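Local coordinates for SidF, inhibitor of growth family, member 3 (Legionella pneumophila subsp. pneumophila, PDB 4FYE), which probably acts as a phosphoinositide phosphatase that removes the 3-phosphate from phosphatidylinositol phosphates, at residues Cys207-Lys212 / Val301-Ala306; Leu241-Met246 / Ser268-Arg273. The protein carries 1 engineered substitution. All coordinates share one frame; numbering follows the deposited sequence.

Contact 1 of 2, residues Cys207-Lys212 / Val301-Ala306; sequences CGRYTK and VIQTLA
The extended loop 207-212 passes one flank of the helical turn 301-306, G208 CA coming to 5.9 Å from T304 CA before the chain diverges to 7.3 Å between the CA atoms of T211 and Q303. G208 adopts a backbone shape (phi 110°, psi 147°) that calls for glycine, and its bare CA faces T304. Next to it, SG of C207 rests on the T304 methyl, 4.0 Å from SG to CG2. T304 OG1 hydrogen-bonds back to the carbonyl O of E300, and with CG2 anti to the backbone N the methyl is the branch that meets C207. Q303 supplies the other half of the contact. With CG anti to the backbone N (chi1 -176°) and the chain extended beyond it, its amide reaches across to the loop just where the carbonyls of R209 and Y210 pass. The T211 methyl lies obliquely against this amide, 4.0 Å from T211 CG2 to Q303 CD. I394 and T395 of strand 391-399 also touch Q303. T211 itself is the N-cap of helix 212-216: its side chain caps a backbone N in the first turn, while its own N is bonded to OE1 of Q214, as in a capping box. This is a strand-to-helix connection, leaving strand 199-206 of the six-stranded sheet, packed on the long helix 284-311 of the phosphatase domain.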
ATOM      1  N   CYS A 207       9.239  -1.658  -4.717  1.00 49.52           N
ATOM      2  CA  CYS A 207       9.124  -2.257  -5.993  1.00 56.14           C
ATOM      3  C   CYS A 207       8.739  -1.203  -6.960  1.00 58.07           C
ATOM      4  O   CYS A 207       8.509  -0.061  -6.580  1.00 63.12           O
ATOM      5  CB  CYS A 207       8.032  -3.328  -5.948  1.00 55.58           C
ATOM      6  SG  CYS A 207       6.503  -2.600  -5.404  1.00 60.42           S
ATOM      7  N   GLY A 208       8.606  -1.636  -8.203  1.00 65.53           N
ATOM      8  CA  GLY A 208       8.165  -0.795  -9.281  1.00 65.88           C
ATOM      9  C   GLY A 208       9.356  -0.562 -10.176  1.00 65.15           C
ATOM     10  O   GLY A 208      10.498  -0.489  -9.708  1.00 63.73           O
ATOM     11  N   ARG A 209       9.058  -0.432 -11.460  1.00 55.54           N
ATOM     12  CA  ARG A 209      10.029  -0.318 -12.482  1.00 54.04           C
ATOM     13  C   ARG A 209       9.277   0.337 -13.635  1.00 54.66           C
ATOM     14  O   ARG A 209       8.089   0.115 -13.824  1.00 56.68           O
ATOM     15  CB  ARG A 209      10.521  -1.723 -12.815  1.00 58.32           C
ATOM     16  CG  ARG A 209      11.377  -1.839 -14.037  1.00 65.43           C
ATOM     17  CD  ARG A 209      11.826  -3.264 -14.238  1.00 77.19           C
ATOM     18  NE  ARG A 209      13.122  -3.311 -14.910  1.00 90.04           N
ATOM     19  CZ  ARG A 209      14.293  -3.376 -14.276  1.00 93.24           C
ATOM     20  NH1 ARG A 209      14.334  -3.395 -12.939  1.00 84.28           N
ATOM     21  NH2 ARG A 209      15.423  -3.428 -14.984  1.00 95.06           N
ATOM     22  N   TYR A 210       9.949   1.195 -14.391  1.00 59.82           N
ATOM     23  CA  TYR A 210       9.271   1.926 -15.460  1.00 56.63           C
ATOM     24  C   TYR A 210       8.805   1.029 -16.608  1.00 54.63           C
ATOM     25  O   TYR A 210       9.523   0.116 -17.015  1.00 53.55           O
ATOM     26  CB  TYR A 210      10.214   2.975 -16.017  1.00 57.87           C
ATOM     27  CG  TYR A 210      10.435   4.144 -15.120  1.00 63.29           C
ATOM     28  CD1 TYR A 210       9.364   4.841 -14.575  1.00 64.57           C
ATOM     29  CD2 TYR A 210      11.727   4.602 -14.849  1.00 72.14           C
ATOM     30  CE1 TYR A 210       9.572   5.957 -13.759  1.00 67.91           C
ATOM     31  CE2 TYR A 210      11.958   5.720 -14.038  1.00 72.92           C
ATOM     32  CZ  TYR A 210      10.885   6.403 -13.506  1.00 72.09           C
ATOM     33  OH  TYR A 210      11.108   7.498 -12.695  1.00 69.88           O
ATOM     34  N   THR A 211       7.630   1.298 -17.166  1.00 52.28           N
ATOM     35  CA  THR A 211       7.241   0.595 -18.402  1.00 53.54           C
ATOM     36  C   THR A 211       8.008   1.143 -19.605  1.00 59.04           C
ATOM     37  O   THR A 211       8.570   2.233 -19.541  1.00 64.82           O
ATOM     38  CB  THR A 211       5.771   0.759 -18.745  1.00 50.32           C
ATOM     39  OG1 THR A 211       5.483   2.140 -18.877  1.00 56.48           O
ATOM     40  CG2 THR A 211       4.860   0.160 -17.679  1.00 49.48           C
ATOM     41  N   LYS A 212       8.042   0.411 -20.706  1.00 57.85           N
ATOM     42  CA  LYS A 212       8.801   0.914 -21.816  1.00 65.00           C
ATOM     43  C   LYS A 212       8.199   2.227 -22.302  1.00 63.13           C
ATOM     44  O   LYS A 212       8.921   3.154 -22.619  1.00 63.68           O
ATOM     45  CB  LYS A 212       8.965  -0.123 -22.943  1.00 63.99           C
ATOM     46  CG  LYS A 212       9.743  -1.324 -22.455  1.00 67.47           C
ATOM     47  CD  LYS A 212      10.710  -1.866 -23.477  1.00 77.06           C
ATOM     48  CE  LYS A 212      11.221  -3.249 -23.090  1.00 79.45           C
ATOM     49  NZ  LYS A 212      11.556  -4.083 -24.311  1.00 89.30           N
ATOM     50  N   VAL A 301       1.382  -0.087 -12.935  1.00 47.78           N
ATOM     51  CA  VAL A 301       0.762  -0.919 -11.921  1.00 43.80           C
ATOM     52  C   VAL A 301       0.444  -2.330 -12.444  1.00 42.82           C
ATOM     53  O   VAL A 301       0.535  -3.282 -11.682  1.00 46.14           O
ATOM     54  CB  VAL A 301      -0.527  -0.239 -11.350  1.00 41.95           C
ATOM     55  CG1 VAL A 301      -1.426  -1.195 -10.523  1.00 38.84           C
ATOM     56  CG2 VAL A 301      -0.132   0.976 -10.572  1.00 42.55           C
ATOM     57  N   ILE A 302       0.031  -2.462 -13.705  1.00 44.76           N
ATOM     58  CA  ILE A 302      -0.250  -3.797 -14.266  1.00 42.52           C
ATOM     59  C   ILE A 302       1.046  -4.550 -14.381  1.00 40.41           C
ATOM     60  O   ILE A 302       1.144  -5.718 -14.051  1.00 40.09           O
ATOM     61  CB  ILE A 302      -0.948  -3.744 -15.616  1.00 47.42           C
ATOM     62  CG1 ILE A 302      -2.216  -2.911 -15.470  1.00 50.10           C
ATOM     63  CG2 ILE A 302      -1.209  -5.164 -16.158  1.00 44.20           C
ATOM     64  CD1 ILE A 302      -3.280  -3.221 -16.473  1.00 53.88           C
ATOM     65  N   GLN A 303       2.073  -3.858 -14.805  1.00 41.18           N
ATOM     66  CA  GLN A 303       3.336  -4.486 -14.923  1.00 42.03           C
ATOM     67  C   GLN A 303       3.848  -5.003 -13.562  1.00 42.45           C
ATOM     68  O   GLN A 303       4.366  -6.130 -13.469  1.00 44.89           O
ATOM     69  CB  GLN A 303       4.323  -3.506 -15.531  1.00 43.62           C
ATOM     70  CG  GLN A 303       5.673  -4.138 -15.781  1.00 44.90           C
ATOM     71  CD  GLN A 303       6.573  -3.245 -16.568  1.00 47.56           C
ATOM     72  OE1 GLN A 303       7.380  -2.530 -15.975  1.00 49.41           O
ATOM     73  NE2 GLN A 303       6.423  -3.244 -17.896  1.00 46.39           N
ATOM     74  N   THR A 304       3.661  -4.222 -12.510  1.00 40.31           N
ATOM     75  CA  THR A 304       4.136  -4.603 -11.173  1.00 40.12           C
ATOM     76  C   THR A 304       3.263  -5.758 -10.632  1.00 42.61           C
ATOM     77  O   THR A 304       3.802  -6.649 -10.005  1.00 40.41           O
ATOM     78  CB  THR A 304       4.118  -3.367 -10.259  1.00 43.82           C
ATOM     79  OG1 THR A 304       4.871  -2.340 -10.899  1.00 44.98           O
ATOM     80  CG2 THR A 304       4.711  -3.611  -8.822  1.00 42.83           C
ATOM     81  N   LEU A 305       1.948  -5.804 -10.892  1.00 39.04           N
ATOM     82  CA  LEU A 305       1.245  -6.950 -10.369  1.00 39.69           C
ATOM     83  C   LEU A 305       1.652  -8.248 -11.054  1.00 43.24           C
ATOM     84  O   LEU A 305       1.766  -9.310 -10.419  1.00 46.95           O
ATOM     85  CB  LEU A 305      -0.227  -6.755 -10.484  1.00 43.69           C
ATOM     86  CG  LEU A 305      -0.919  -5.570  -9.800  1.00 47.96           C
ATOM     87  CD1 LEU A 305      -2.241  -6.030  -9.281  1.00 45.10           C
ATOM     88  CD2 LEU A 305      -0.235  -4.831  -8.674  1.00 43.70           C
ATOM     89  N   ALA A 306       1.953  -8.189 -12.346  1.00 45.92           N
ATOM     90  CA  ALA A 306       2.342  -9.408 -13.071  1.00 42.73           C
ATOM     91  C   ALA A 306       3.662  -9.934 -12.551  1.00 44.80           C
ATOM     92  O   ALA A 306       3.841 -11.134 -12.452  1.00 45.85           O
ATOM     93  CB  ALA A 306       2.442  -9.136 -14.559  1.00 42.55           C
TER

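Contact 2 of 2, residues Leu241-Met246 / Ser268-Arg273; sequences LGNSSM and SGPGAR
This is a buried loop-to-loop contact at the open end of a beta hairpin: N243, S244, S245 and M246 lead into strand 247-254, and the chain from S268 to R273 leaves its partner, strand 260-268. Antiparallel pairing fades here. A CA-H...O contact puts M246 CA 3.5 Å from S268 O, and farther from the strands a single weak hydrogen bond runs from G271 N to S244 O, 3.3 Å long but nearly straight at 169°. G269 passes close to S245 O, its CA 3.9 Å from that atom, with backbone angles that suit glycine. The peptide bond after it is cis, and P270 is the apolar centre of the contact. M246, its chain extended and its CG anti to the backbone N (chi1 -150°), lies alongside the proline, with SD 4.0 Å from P270 CB. N243 also runs beside the ring, its OD1 3.9 Å from P270 CB, and the same OD1 rests 3.7 Å from R273 CG. R273 bends at chi2 and chi3, so that its guanidinium returns toward P270, whose CG sits 3.6 Å above the plane of that group, near its rim; the N243 amide stands almost perpendicular to it, at 83°. The guanidinium's other partners lie outside the two segments: a hydrogen bond to Q298, a salt bridge to E356 and a cation-pi contact with Y358. Helix 284-311 runs along this contact, E300 accepting the backbone N-H of N243 and T304 touching M246, while T643 of strand 641-645 touches both P270 and R273.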
ATOM      1  N   LEU A 241       6.587  11.340 -14.916  1.00 78.72           N
ATOM      2  CA  LEU A 241       5.931  10.046 -14.985  1.00 73.98           C
ATOM      3  C   LEU A 241       6.465   9.094 -13.945  1.00 72.80           C
ATOM      4  O   LEU A 241       7.580   9.283 -13.413  1.00 66.07           O
ATOM      5  CB  LEU A 241       6.151   9.406 -16.342  1.00 69.68           C
ATOM      6  CG  LEU A 241       5.738  10.226 -17.549  1.00 73.34           C
ATOM      7  CD1 LEU A 241       6.041   9.393 -18.794  1.00 72.43           C
ATOM      8  CD2 LEU A 241       4.263  10.586 -17.473  1.00 65.76           C
ATOM      9  N   GLY A 242       5.672   8.051 -13.681  1.00 69.55           N
ATOM     10  CA  GLY A 242       6.058   7.037 -12.731  1.00 72.53           C
ATOM     11  C   GLY A 242       5.310   7.106 -11.423  1.00 75.06           C
ATOM     12  O   GLY A 242       4.904   8.183 -10.966  1.00 75.00           O
ATOM     13  N   ASN A 243       5.100   5.925 -10.852  1.00 68.30           N
ATOM     14  CA  ASN A 243       4.592   5.774  -9.488  1.00 80.49           C
ATOM     15  C   ASN A 243       5.632   6.043  -8.374  1.00 79.31           C
ATOM     16  O   ASN A 243       6.859   6.018  -8.581  1.00 73.99           O
ATOM     17  CB  ASN A 243       4.008   4.364  -9.316  1.00 76.22           C
ATOM     18  CG  ASN A 243       2.651   4.237  -9.959  1.00 75.12           C
ATOM     19  OD1 ASN A 243       1.777   5.062  -9.704  1.00 75.78           O
ATOM     20  ND2 ASN A 243       2.470   3.223 -10.821  1.00 71.23           N
ATOM     21  N   SER A 244       5.147   6.305  -7.180  1.00 77.69           N
ATOM     22  CA  SER A 244       6.088   6.345  -6.080  1.00 92.20           C
ATOM     23  C   SER A 244       5.423   5.956  -4.785  1.00 84.15           C
ATOM     24  O   SER A 244       4.177   5.831  -4.687  1.00 71.85           O
ATOM     25  CB  SER A 244       6.923   7.670  -5.989  1.00 98.09           C
ATOM     26  OG  SER A 244       6.121   8.833  -5.786  1.00 87.91           O
ATOM     27  N   SER A 245       6.308   5.732  -3.819  1.00 88.97           N
ATOM     28  CA  SER A 245       5.975   5.134  -2.544  1.00 94.16           C
ATOM     29  C   SER A 245       5.333   3.725  -2.743  1.00 84.78           C
ATOM     30  O   SER A 245       4.505   3.315  -1.918  1.00 95.54           O
ATOM     31  CB  SER A 245       5.126   6.132  -1.704  1.00 93.33           C
ATOM     32  OG  SER A 245       4.246   5.504  -0.772  1.00113.53           O
ATOM     33  N   MET A 246       5.699   2.997  -3.822  1.00 71.12           N
ATOM     34  CA  MET A 246       5.193   1.609  -3.967  1.00 54.75           C
ATOM     35  C   MET A 246       6.135   0.621  -3.374  1.00 47.55           C
ATOM     36  O   MET A 246       7.281   0.491  -3.787  1.00 51.85           O
ATOM     37  CB  MET A 246       4.850   1.185  -5.394  1.00 55.88           C
ATOM     38  CG  MET A 246       3.740   0.162  -5.442  1.00 51.63           C
ATOM     39  SD  MET A 246       3.080  -0.074  -7.093  0.59 46.54           S
ATOM     40  CE  MET A 246       2.120  -1.553  -6.763  1.00 44.20           C
ATOM     41  N   SER A 268       1.955  -1.815  -0.335  1.00 40.48           N
ATOM     42  CA  SER A 268       1.743  -0.508   0.260  1.00 39.17           C
ATOM     43  C   SER A 268       1.920   0.483  -0.864  1.00 38.78           C
ATOM     44  O   SER A 268       2.988   0.529  -1.522  1.00 37.95           O
ATOM     45  CB  SER A 268       2.733  -0.241   1.407  1.00 41.97           C
ATOM     46  OG  SER A 268       3.006   1.133   1.565  1.00 54.29           O
ATOM     47  N   GLY A 269       0.894   1.280  -1.105  1.00 41.41           N
ATOM     48  CA  GLY A 269       0.856   2.115  -2.280  1.00 43.03           C
ATOM     49  C   GLY A 269       0.226   1.352  -3.421  1.00 46.96           C
ATOM     50  O   GLY A 269      -0.338   0.294  -3.225  1.00 49.14           O
ATOM     51  N   PRO A 270       0.287   1.908  -4.615  1.00 43.40           N
ATOM     52  CA  PRO A 270       0.984   3.160  -4.857  1.00 51.31           C
ATOM     53  C   PRO A 270       0.216   4.331  -4.288  1.00 62.93           C
ATOM     54  O   PRO A 270      -0.971   4.234  -4.008  1.00 60.37           O
ATOM     55  CB  PRO A 270       1.004   3.242  -6.373  1.00 54.66           C
ATOM     56  CG  PRO A 270      -0.246   2.565  -6.782  1.00 50.05           C
ATOM     57  CD  PRO A 270      -0.554   1.521  -5.753  1.00 44.81           C
ATOM     58  N   GLY A 271       0.902   5.449  -4.141  1.00 68.38           N
ATOM     59  CA  GLY A 271       0.293   6.642  -3.606  1.00 72.62           C
ATOM     60  C   GLY A 271      -0.456   7.139  -4.808  1.00 73.78           C
ATOM     61  O   GLY A 271      -0.735   6.349  -5.695  1.00 74.54           O
ATOM     62  N   ALA A 272      -0.837   8.401  -4.850  1.00 76.52           N
ATOM     63  CA  ALA A 272      -1.639   8.828  -5.973  1.00 74.47           C
ATOM     64  C   ALA A 272      -0.881   8.486  -7.247  1.00 76.63           C
ATOM     65  O   ALA A 272       0.328   8.683  -7.351  1.00 79.12           O
ATOM     66  CB  ALA A 272      -1.912  10.314  -5.895  1.00 82.11           C
ATOM     67  N   ARG A 273      -1.620   7.953  -8.208  1.00 78.59           N
ATOM     68  CA  ARG A 273      -1.072   7.468  -9.459  1.00 68.60           C
ATOM     69  C   ARG A 273      -0.947   8.652 -10.356  1.00 65.50           C
ATOM     70  O   ARG A 273      -0.532   8.547 -11.500  1.00 60.85           O
ATOM     71  CB  ARG A 273      -2.038   6.497 -10.109  1.00 71.65           C
ATOM     72  CG  ARG A 273      -1.890   5.067  -9.656  1.00 63.12           C
ATOM     73  CD  ARG A 273      -3.226   4.369  -9.696  1.00 55.81           C
ATOM     74  NE  ARG A 273      -3.492   3.710  -8.437  1.00 50.75           N
ATOM     75  CZ  ARG A 273      -3.775   2.426  -8.324  1.00 56.42           C
ATOM     76  NH1 ARG A 273      -3.833   1.668  -9.401  1.00 55.07           N
ATOM     77  NH2 ARG A 273      -3.999   1.904  -7.137  1.00 49.14           N
TER

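Contact 1 is partly buried, with R209 and Y210 exposed, whereas contact 2 lies deeper, nearer the centre of the chain and nested within the loop that contact 1 closes. Contact 1 sets the end of strand 199-206 on helix 284-311; contact 2 joins the ends of strands 247-254 and 260-268 beside the same helix. They meet directly: C207 N probably hydrogen-bonds to M246 O at 3.1 Å, and V301 CG2 packs against N243 ND2 at 3.4 Å. Glycine backbone shapes occur in both; contact 2 adds a cis peptide before P270 and a weak backbone hydrogen bond, whereas contact 1 has no clear hydrogen bond across it. The arginine of contact 2 carries charge to E356 of the second sheet.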